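Local atomic coordinates of amino acid ABC transporter, periplasmic amino acid-binding protein (Brucella ovis, PDB entry 4Z9N), a protein that binds glutathione between its two lobes and probably delivers it, as a periplasmic solute-binding protein, to an ABC transporter. Residues F20-V25 / K64-N69; W230-L235 / G320-I325. All coordinates share one frame; numbering follows the deposited sequence.

Overall arrangement
The two contacts sit about 23 Å apart, centre to centre, and their nearest atoms are about 8 Å from each other, so they do not touch. Interaction 1 pairs two parallel strands by main-chain bonds; it is partly buried, with Lys64 at a solvent-facing end and Leu68 and Asn69 at the glutathione pocket. Interaction 2 is wholly buried and has no strand pairing: helix 222-240 meets the C-terminal tail through one asparagine bond and a tryptophan edge, with a water close by, beside the second subunit. Helix 44-57 connects their surroundings, since it packs against Leu21, Cys23 and Val25 of 20-25 and also against Thr231 and Leu235 of 230-235.

Interaction 1: residues F20-V25 / K64-N69; sequences FLQCGV and KFTPLN. With GSH (glutathione), chain U.
Thr66 OG1 accepts a hydrogen bond from Gln22 NE2 at 2.8 Å; the hydroxyl oxygen lies 21° out of the Gln22 amide plane and the bond is bent. The bent Gln22 chain (chi2 72°) turns its amide toward the neighbouring strand, and NE2 also donates to a water. Such a polar pair suits a partly exposed sheet face. The parallel strands are joined by backbone hydrogen bonds from Lys64 N to Leu21 O, Cys23 N to Lys64 O, Thr66 N to Cys23 O, and Val25 N to Thr66 O, and Leu68 N donates to Val25 O at 2.8 Å. The extended Lys64 chain lies over one face of the Phe20 ring, with CE 3.6 Å from the ring centroid and NZ in an off-centre cation-pi contact; lysine's methylenes cover the ring while its ammonium stays at the surface. Leu68 CD1 lies 3.5 Å from Gly24 CA, a close approach that glycine permits. On the other sheet face, Val25 CG1 meets the edge of Phe65 at CD1, 3.7 Å away. In this family 3 solute-binding protein, 64-69 runs on into the glutathione pocket with Leu68 and Asn69. Strand 21-25 is central in a three-stranded parallel sheet, between 63-67 and 84-85; helix 44-57 packs on Cys23, Val25 and Phe65, and helix 73-78 on Leu68.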
ATOM      1  N   PHE D  20     -16.945 -23.075   1.778  1.00 28.02           N
ATOM      2  CA  PHE D  20     -17.246 -21.764   2.333  1.00 27.08           C
ATOM      3  C   PHE D  20     -15.961 -21.162   2.871  1.00 25.89           C
ATOM      4  O   PHE D  20     -14.952 -21.858   3.017  1.00 29.38           O
ATOM      5  CB  PHE D  20     -18.297 -21.868   3.444  1.00 27.84           C
ATOM      6  CG  PHE D  20     -17.842 -22.674   4.622  1.00 28.30           C
ATOM      7  CD1 PHE D  20     -17.176 -22.071   5.676  1.00 29.10           C
ATOM      8  CD2 PHE D  20     -18.081 -24.035   4.680  1.00 29.65           C
ATOM      9  CE1 PHE D  20     -16.747 -22.809   6.759  1.00 28.07           C
ATOM     10  CE2 PHE D  20     -17.656 -24.784   5.771  1.00 34.22           C
ATOM     11  CZ  PHE D  20     -16.994 -24.170   6.808  1.00 34.12           C
ATOM     12  N   LEU D  21     -16.019 -19.878   3.200  1.00 24.91           N
ATOM     13  CA  LEU D  21     -14.892 -19.152   3.765  1.00 27.49           C
ATOM     14  C   LEU D  21     -15.105 -18.939   5.272  1.00 23.83           C
ATOM     15  O   LEU D  21     -16.180 -18.515   5.689  1.00 25.29           O
ATOM     16  CB  LEU D  21     -14.742 -17.817   3.028  1.00 22.77           C
ATOM     17  CG  LEU D  21     -13.713 -16.785   3.495  1.00 29.39           C
ATOM     18  CD1 LEU D  21     -12.295 -17.263   3.233  1.00 29.15           C
ATOM     19  CD2 LEU D  21     -13.951 -15.450   2.797  1.00 26.79           C
ATOM     20  N   GLN D  22     -14.107 -19.259   6.090  1.00 23.73           N
ATOM     21  CA  GLN D  22     -14.214 -19.026   7.534  1.00 23.82           C
ATOM     22  C   GLN D  22     -13.497 -17.720   7.885  1.00 23.93           C
ATOM     23  O   GLN D  22     -12.289 -17.634   7.720  1.00 22.11           O
ATOM     24  CB  GLN D  22     -13.606 -20.193   8.320  1.00 26.50           C
ATOM     25  CG  GLN D  22     -13.897 -20.214   9.827  1.00 26.52           C
ATOM     26  CD  GLN D  22     -15.339 -20.570  10.153  1.00 26.27           C
ATOM     27  OE1 GLN D  22     -15.889 -21.541   9.620  1.00 27.21           O
ATOM     28  NE2 GLN D  22     -15.943 -19.819  11.064  1.00 26.27           N
ATOM     29  N   CYS D  23     -14.229 -16.720   8.380  1.00 23.21           N
ATOM     30  CA  CYS D  23     -13.640 -15.391   8.638  1.00 21.15           C
ATOM     31  C   CYS D  23     -13.618 -14.959  10.100  1.00 21.21           C
ATOM     32  O   CYS D  23     -14.619 -15.092  10.817  1.00 22.66           O
ATOM     33  CB  CYS D  23     -14.405 -14.330   7.854  1.00 29.01           C
ATOM     34  SG  CYS D  23     -14.353 -14.559   6.079  1.00 31.62           S
ATOM     35  N   GLY D  24     -12.489 -14.416  10.542  1.00 20.54           N
ATOM     36  CA  GLY D  24     -12.442 -13.800  11.854  1.00 20.53           C
ATOM     37  C   GLY D  24     -12.938 -12.360  11.807  1.00 19.79           C
ATOM     38  O   GLY D  24     -12.389 -11.535  11.065  1.00 18.87           O
ATOM     39  N   VAL D  25     -13.966 -12.049  12.598  1.00 20.34           N
ATOM     40  CA  VAL D  25     -14.550 -10.707  12.612  1.00 19.90           C
ATOM     41  C   VAL D  25     -14.742 -10.211  14.041  1.00 20.30           C
ATOM     42  O   VAL D  25     -14.415 -10.909  15.001  1.00 20.92           O
ATOM     43  CB  VAL D  25     -15.888 -10.658  11.835  1.00 20.39           C
ATOM     44  CG1 VAL D  25     -15.678 -11.034  10.369  1.00 20.63           C
ATOM     45  CG2 VAL D  25     -16.920 -11.585  12.459  1.00 21.78           C
ATOM     46  N   LYS D  64     -18.709 -18.322   6.832  1.00 27.33           N
ATOM     47  CA  LYS D  64     -19.071 -18.468   8.239  1.00 29.68           C
ATOM     48  C   LYS D  64     -18.221 -17.512   9.065  1.00 23.08           C
ATOM     49  O   LYS D  64     -17.031 -17.307   8.775  1.00 25.11           O
ATOM     50  CB  LYS D  64     -18.894 -19.913   8.734  1.00 27.01           C
ATOM     51  CG  LYS D  64     -19.746 -20.940   8.003  1.00 26.33           C
ATOM     52  CD  LYS D  64     -19.641 -22.305   8.690  1.00 27.45           C
ATOM     53  CE  LYS D  64     -20.303 -23.400   7.878  1.00 33.38           C
ATOM     54  NZ  LYS D  64     -20.359 -24.674   8.642  1.00 38.79           N
ATOM     55  N   PHE D  65     -18.835 -16.913  10.083  1.00 25.17           N
ATOM     56  CA  PHE D  65     -18.162 -15.866  10.858  1.00 23.63           C
ATOM     57  C   PHE D  65     -17.770 -16.307  12.259  1.00 23.74           C
ATOM     58  O   PHE D  65     -18.574 -16.872  12.992  1.00 23.49           O
ATOM     59  CB  PHE D  65     -19.056 -14.629  10.941  1.00 21.88           C
ATOM     60  CG  PHE D  65     -19.336 -14.004   9.607  1.00 22.26           C
ATOM     61  CD1 PHE D  65     -18.427 -13.132   9.031  1.00 23.06           C
ATOM     62  CD2 PHE D  65     -20.500 -14.315   8.910  1.00 25.28           C
ATOM     63  CE1 PHE D  65     -18.680 -12.565   7.785  1.00 24.09           C
ATOM     64  CE2 PHE D  65     -20.759 -13.753   7.676  1.00 26.73           C
ATOM     65  CZ  PHE D  65     -19.847 -12.875   7.111  1.00 26.73           C
ATOM     66  N   THR D  66     -16.518 -16.026  12.617  1.00 21.81           N
ATOM     67  CA  THR D  66     -15.982 -16.311  13.944  1.00 24.93           C
ATOM     68  C   THR D  66     -15.737 -14.997  14.686  1.00 23.67           C
ATOM     69  O   THR D  66     -14.752 -14.317  14.418  1.00 23.24           O
ATOM     70  CB  THR D  66     -14.664 -17.113  13.840  1.00 22.94           C
ATOM     71  OG1 THR D  66     -14.914 -18.361  13.170  1.00 22.95           O
ATOM     72  CG2 THR D  66     -14.037 -17.381  15.232  1.00 22.50           C
ATOM     73  N   PRO D  67     -16.644 -14.623  15.607  1.00 23.80           N
ATOM     74  CA  PRO D  67     -16.409 -13.399  16.382  1.00 21.20           C
ATOM     75  C   PRO D  67     -15.202 -13.563  17.302  1.00 21.11           C
ATOM     76  O   PRO D  67     -15.067 -14.604  17.941  1.00 22.02           O
ATOM     77  CB  PRO D  67     -17.699 -13.226  17.183  1.00 25.90           C
ATOM     78  CG  PRO D  67     -18.247 -14.620  17.310  1.00 27.33           C
ATOM     79  CD  PRO D  67     -17.869 -15.327  16.025  1.00 25.67           C
ATOM     80  N   LEU D  68     -14.344 -12.542  17.334  1.00 20.10           N
ATOM     81  CA  LEU D  68     -13.084 -12.555  18.070  1.00 21.61           C
ATOM     82  C   LEU D  68     -12.824 -11.248  18.834  1.00 21.93           C
ATOM     83  O   LEU D  68     -12.870 -10.163  18.256  1.00 18.47           O
ATOM     84  CB  LEU D  68     -11.916 -12.847  17.107  1.00 22.74           C
ATOM     85  CG  LEU D  68     -11.982 -14.119  16.253  1.00 21.53           C
ATOM     86  CD1 LEU D  68     -11.026 -14.113  15.068  1.00 18.94           C
ATOM     87  CD2 LEU D  68     -11.663 -15.300  17.161  1.00 20.83           C
ATOM     88  N   ASN D  69     -12.536 -11.345  20.132  1.00 23.44           N
ATOM     89  CA  ASN D  69     -12.179 -10.137  20.872  1.00 24.44           C
ATOM     90  C   ASN D  69     -10.724  -9.785  20.572  1.00 21.08           C
ATOM     91  O   ASN D  69     -10.026 -10.521  19.860  1.00 22.03           O
ATOM     92  CB  ASN D  69     -12.450 -10.291  22.390  1.00 26.21           C
ATOM     93  CG  ASN D  69     -11.519 -11.270  23.088  1.00 28.85           C
ATOM     94  OD1 ASN D  69     -10.336 -11.345  22.801  1.00 26.15           O
ATOM     95  ND2 ASN D  69     -12.077 -12.034  24.037  1.00 34.36           N
TER
HETATM   96  N1  GSH U 401      -7.090  -1.110  15.535  1.00 12.03           N
HETATM   97  CA1 GSH U 401      -6.699  -1.361  16.923  1.00 10.27           C
HETATM   98  C1  GSH U 401      -5.826  -2.613  16.961  1.00 12.10           C
HETATM   99  O11 GSH U 401      -5.256  -2.931  18.042  1.00 15.66           O
HETATM  100  O12 GSH U 401      -5.678  -3.330  15.933  1.00 11.89           O
HETATM  101  CB1 GSH U 401      -7.917  -1.599  17.832  1.00  9.38           C
HETATM  102  CG1 GSH U 401      -8.701  -2.817  17.307  1.00 10.87           C
HETATM  103  CD1 GSH U 401      -9.750  -3.209  18.341  1.00 16.59           C
HETATM  104  OE1 GSH U 401      -9.797  -4.306  18.804  1.00 17.25           O
HETATM  105  N2  GSH U 401     -10.708  -2.207  18.744  1.00 15.97           N
HETATM  106  CA2 GSH U 401     -11.689  -2.576  19.748  1.00 18.95           C
HETATM  107  C2  GSH U 401     -12.613  -3.705  19.268  1.00 16.60           C
HETATM  108  O2  GSH U 401     -12.761  -3.999  18.125  1.00 16.80           O
HETATM  109  CB2 GSH U 401     -12.443  -1.336  20.240  1.00 18.47           C
HETATM  110  SG2 GSH U 401     -13.560  -0.661  18.979  1.00 23.59           S
HETATM  111  N3  GSH U 401     -13.288  -4.465  20.298  1.00 16.84           N
HETATM  112  CA3 GSH U 401     -14.165  -5.544  19.933  1.00 20.58           C
HETATM  113  C3  GSH U 401     -13.756  -6.787  20.724  1.00 19.23           C
HETATM  114  O31 GSH U 401     -14.535  -7.776  20.739  1.00 23.49           O
HETATM  115  O32 GSH U 401     -12.646  -6.830  21.339  1.00 19.53           O
HETATM  116  O   HOH W   1     -18.590 -20.302  12.641  1.00 29.43           O

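Interaction 2: residues W230-L235 / G320-I325; sequences WTHNAL and GLQYGI
Helix 222-240 is met here by the C-terminal tail, whose residues 320-325 run past it without regular secondary structure and dock chiefly through Asn233, Trp230 and Ile325. Asn233 OD1 accepts a hydrogen bond from Ile325 N at 2.9 Å. The bond is nearly straight at hydrogen (173°), but the donor stands 41° out of the carbonyl plane. A water lies 2.8 Å from Asn233 OD1 and 3.0 Å from Tyr323 O, though it need not donate to both at once. Asparagine suits this position: its CG sits beside its own backbone N (chi1 -78°), OD1 serves the tail, and ND2 donates back to Arg229 O of the same helix, which fixes which way round the amide lies. Gly324, whose CA is the nearest to that of Asn233, brings its CA to 3.6 Å from Asn233 OD1.

Trp230 presents the far edge of its indole to Ile325. CZ3 is 3.3 Å from Ile325 O, near the ring plane, and CH2 packs on the branched methyl CG2 at 3.6 Å. A beta-branched isoleucine fits well, since CG2 meets the indole while CG1 runs past Asn233 OD1. The indole nitrogen NE1 is used elsewhere, donating to Asp96 of the second subunit, and Gly324 O accepts from Lys210 of that subunit.

Farther along, Gln322 OE1 comes to the edge of His232 at CE1, 3.7 Å away, with the ring and amide planes steeply inclined; the imidazole is bonded through ND1 to Tyr48.

The chemistry implies that both backbone polar groups of Ile325, a residue outside any helix or strand, are met by asparagine side chains of the helix: its N by Asn233 OD1 and its O by Asn237 ND2. Trp230 and Ile325 add apolar contact beside the second subunit.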
ATOM      1  N   TRP D 230      -6.118  -9.214  -4.108  1.00 15.87           N
ATOM      2  CA  TRP D 230      -6.658  -8.790  -5.373  1.00 14.61           C
ATOM      3  C   TRP D 230      -8.179  -8.673  -5.340  1.00 14.49           C
ATOM      4  O   TRP D 230      -8.739  -7.958  -6.160  1.00 14.96           O
ATOM      5  CB  TRP D 230      -6.136  -9.707  -6.474  1.00 13.48           C
ATOM      6  CG  TRP D 230      -4.772  -9.244  -6.780  1.00 13.32           C
ATOM      7  CD1 TRP D 230      -3.592  -9.801  -6.368  1.00 13.57           C
ATOM      8  CD2 TRP D 230      -4.426  -8.032  -7.464  1.00 14.58           C
ATOM      9  NE1 TRP D 230      -2.535  -9.031  -6.788  1.00 14.38           N
ATOM     10  CE2 TRP D 230      -3.017  -7.944  -7.471  1.00 15.05           C
ATOM     11  CE3 TRP D 230      -5.172  -7.033  -8.102  1.00 12.90           C
ATOM     12  CZ2 TRP D 230      -2.336  -6.882  -8.075  1.00 13.22           C
ATOM     13  CZ3 TRP D 230      -4.496  -5.984  -8.714  1.00 12.87           C
ATOM     14  CH2 TRP D 230      -3.089  -5.915  -8.694  1.00 13.04           C
ATOM     15  N   THR D 231      -8.830  -9.289  -4.353  1.00 14.47           N
ATOM     16  CA  THR D 231     -10.222  -8.940  -4.052  1.00 13.94           C
ATOM     17  C   THR D 231     -10.302  -7.450  -3.679  1.00 17.13           C
ATOM     18  O   THR D 231     -11.102  -6.701  -4.244  1.00 13.79           O
ATOM     19  CB  THR D 231     -10.802  -9.800  -2.913  1.00 14.27           C
ATOM     20  OG1 THR D 231     -10.875 -11.159  -3.344  1.00 15.88           O
ATOM     21  CG2 THR D 231     -12.202  -9.317  -2.523  1.00 14.99           C
ATOM     22  N   HIS D 232      -9.463  -7.032  -2.730  1.00 13.76           N
ATOM     23  CA  HIS D 232      -9.373  -5.627  -2.331  1.00 12.93           C
ATOM     24  C   HIS D 232      -9.112  -4.682  -3.501  1.00 16.60           C
ATOM     25  O   HIS D 232      -9.786  -3.663  -3.660  1.00 11.64           O
ATOM     26  CB  HIS D 232      -8.267  -5.472  -1.286  1.00 14.41           C
ATOM     27  CG  HIS D 232      -7.931  -4.055  -0.944  1.00 13.76           C
ATOM     28  ND1 HIS D 232      -8.842  -3.177  -0.397  1.00 13.17           N
ATOM     29  CD2 HIS D 232      -6.748  -3.389  -0.998  1.00 13.67           C
ATOM     30  CE1 HIS D 232      -8.242  -2.019  -0.159  1.00 15.68           C
ATOM     31  NE2 HIS D 232      -6.972  -2.125  -0.512  1.00 15.22           N
ATOM     32  N   ASN D 233      -8.133  -5.015  -4.325  1.00 11.57           N
ATOM     33  CA  ASN D 233      -7.766  -4.089  -5.385  1.00 15.06           C
ATOM     34  C   ASN D 233      -8.803  -4.101  -6.496  1.00 15.06           C
ATOM     35  O   ASN D 233      -9.012  -3.078  -7.148  1.00 12.27           O
ATOM     36  CB  ASN D 233      -6.362  -4.402  -5.900  1.00 11.52           C
ATOM     37  CG  ASN D 233      -5.290  -3.876  -4.958  1.00 14.35           C
ATOM     38  OD1 ASN D 233      -4.988  -2.687  -4.974  1.00 14.41           O
ATOM     39  ND2 ASN D 233      -4.738  -4.752  -4.103  1.00 14.62           N
ATOM     40  N   ALA D 234      -9.498  -5.227  -6.669  1.00 16.79           N
ATOM     41  CA  ALA D 234     -10.608  -5.265  -7.607  1.00 17.06           C
ATOM     42  C   ALA D 234     -11.697  -4.305  -7.145  1.00 16.71           C
ATOM     43  O   ALA D 234     -12.270  -3.573  -7.958  1.00 18.16           O
ATOM     44  CB  ALA D 234     -11.171  -6.682  -7.753  1.00 15.13           C
ATOM     45  N   LEU D 235     -11.980  -4.306  -5.846  1.00 13.63           N
ATOM     46  CA  LEU D 235     -12.992  -3.394  -5.310  1.00 14.86           C
ATOM     47  C   LEU D 235     -12.624  -1.936  -5.596  1.00 14.44           C
ATOM     48  O   LEU D 235     -13.489  -1.120  -5.952  1.00 15.11           O
ATOM     49  CB  LEU D 235     -13.169  -3.599  -3.803  1.00 15.45           C
ATOM     50  CG  LEU D 235     -13.865  -4.904  -3.396  1.00 15.39           C
ATOM     51  CD1 LEU D 235     -13.744  -5.129  -1.895  1.00 14.58           C
ATOM     52  CD2 LEU D 235     -15.330  -4.883  -3.829  1.00 19.38           C
ATOM     53  N   GLY D 320      -7.738  11.115  -1.759  1.00 15.98           N
ATOM     54  CA  GLY D 320      -7.482  10.153  -0.711  1.00 14.03           C
ATOM     55  C   GLY D 320      -6.252   9.293  -0.933  1.00 12.94           C
ATOM     56  O   GLY D 320      -5.407   9.613  -1.768  1.00 16.29           O
ATOM     57  N   LEU D 321      -6.174   8.195  -0.186  1.00 11.41           N
ATOM     58  CA  LEU D 321      -5.023   7.283  -0.218  1.00 10.84           C
ATOM     59  C   LEU D 321      -5.319   5.945  -0.895  1.00 17.46           C
ATOM     60  O   LEU D 321      -4.402   5.128  -1.105  1.00 14.54           O
ATOM     61  CB  LEU D 321      -4.534   7.004   1.213  1.00 10.91           C
ATOM     62  CG  LEU D 321      -4.121   8.203   2.059  1.00 12.96           C
ATOM     63  CD1 LEU D 321      -3.654   7.753   3.456  1.00 13.97           C
ATOM     64  CD2 LEU D 321      -3.000   8.994   1.348  1.00 14.53           C
ATOM     65  N   GLN D 322      -6.582   5.686  -1.231  1.00 12.36           N
ATOM     66  CA  GLN D 322      -6.925   4.338  -1.679  1.00 11.51           C
ATOM     67  C   GLN D 322      -6.612   4.180  -3.147  1.00 14.50           C
ATOM     68  O   GLN D 322      -7.205   4.841  -4.008  1.00 13.28           O
ATOM     69  CB  GLN D 322      -8.397   3.999  -1.391  1.00 14.15           C
ATOM     70  CG  GLN D 322      -8.708   3.810   0.095  1.00 10.97           C
ATOM     71  CD  GLN D 322      -8.216   2.468   0.631  1.00 14.61           C
ATOM     72  OE1 GLN D 322      -7.648   1.659  -0.102  1.00 16.10           O
ATOM     73  NE2 GLN D 322      -8.420   2.239   1.922  1.00 14.54           N
ATOM     74  N   TYR D 323      -5.667   3.291  -3.428  1.00 10.34           N
ATOM     75  CA  TYR D 323      -5.099   3.179  -4.775  1.00 13.42           C
ATOM     76  C   TYR D 323      -5.183   1.749  -5.262  1.00 13.95           C
ATOM     77  O   TYR D 323      -4.517   0.872  -4.731  1.00 13.14           O
ATOM     78  CB  TYR D 323      -3.650   3.669  -4.748  1.00 13.04           C
ATOM     79  CG  TYR D 323      -2.883   3.691  -6.063  1.00 11.03           C
ATOM     80  CD1 TYR D 323      -2.186   2.561  -6.498  1.00 12.82           C
ATOM     81  CD2 TYR D 323      -2.777   4.865  -6.817  1.00 10.97           C
ATOM     82  CE1 TYR D 323      -1.453   2.585  -7.674  1.00 13.05           C
ATOM     83  CE2 TYR D 323      -2.023   4.900  -7.996  1.00 11.48           C
ATOM     84  CZ  TYR D 323      -1.370   3.758  -8.410  1.00 12.49           C
ATOM     85  OH  TYR D 323      -0.616   3.786  -9.554  1.00 13.79           O
ATOM     86  N   GLY D 324      -6.026   1.500  -6.256  1.00 14.79           N
ATOM     87  CA  GLY D 324      -6.156   0.151  -6.774  1.00 12.84           C
ATOM     88  C   GLY D 324      -4.976  -0.164  -7.676  1.00 11.85           C
ATOM     89  O   GLY D 324      -4.748   0.505  -8.678  1.00 11.93           O
ATOM     90  N   ILE D 325      -4.205  -1.177  -7.304  1.00 12.58           N
ATOM     91  CA  ILE D 325      -3.062  -1.593  -8.099  1.00 11.39           C
ATOM     92  C   ILE D 325      -3.617  -2.149  -9.406  1.00 11.28           C
ATOM     93  O   ILE D 325      -4.676  -2.764  -9.404  1.00 11.52           O
ATOM     94  CB  ILE D 325      -2.200  -2.611  -7.286  1.00 14.59           C
ATOM     95  CG1 ILE D 325      -1.751  -1.974  -5.973  1.00 19.25           C
ATOM     96  CG2 ILE D 325      -0.974  -3.068  -8.055  1.00 13.76           C
ATOM     97  CD1 ILE D 325      -1.116  -2.956  -5.030  1.00 21.64           C
TER
HETATM   98  O   HOH W   2      -4.318  -1.231  -2.625  1.00 18.36           O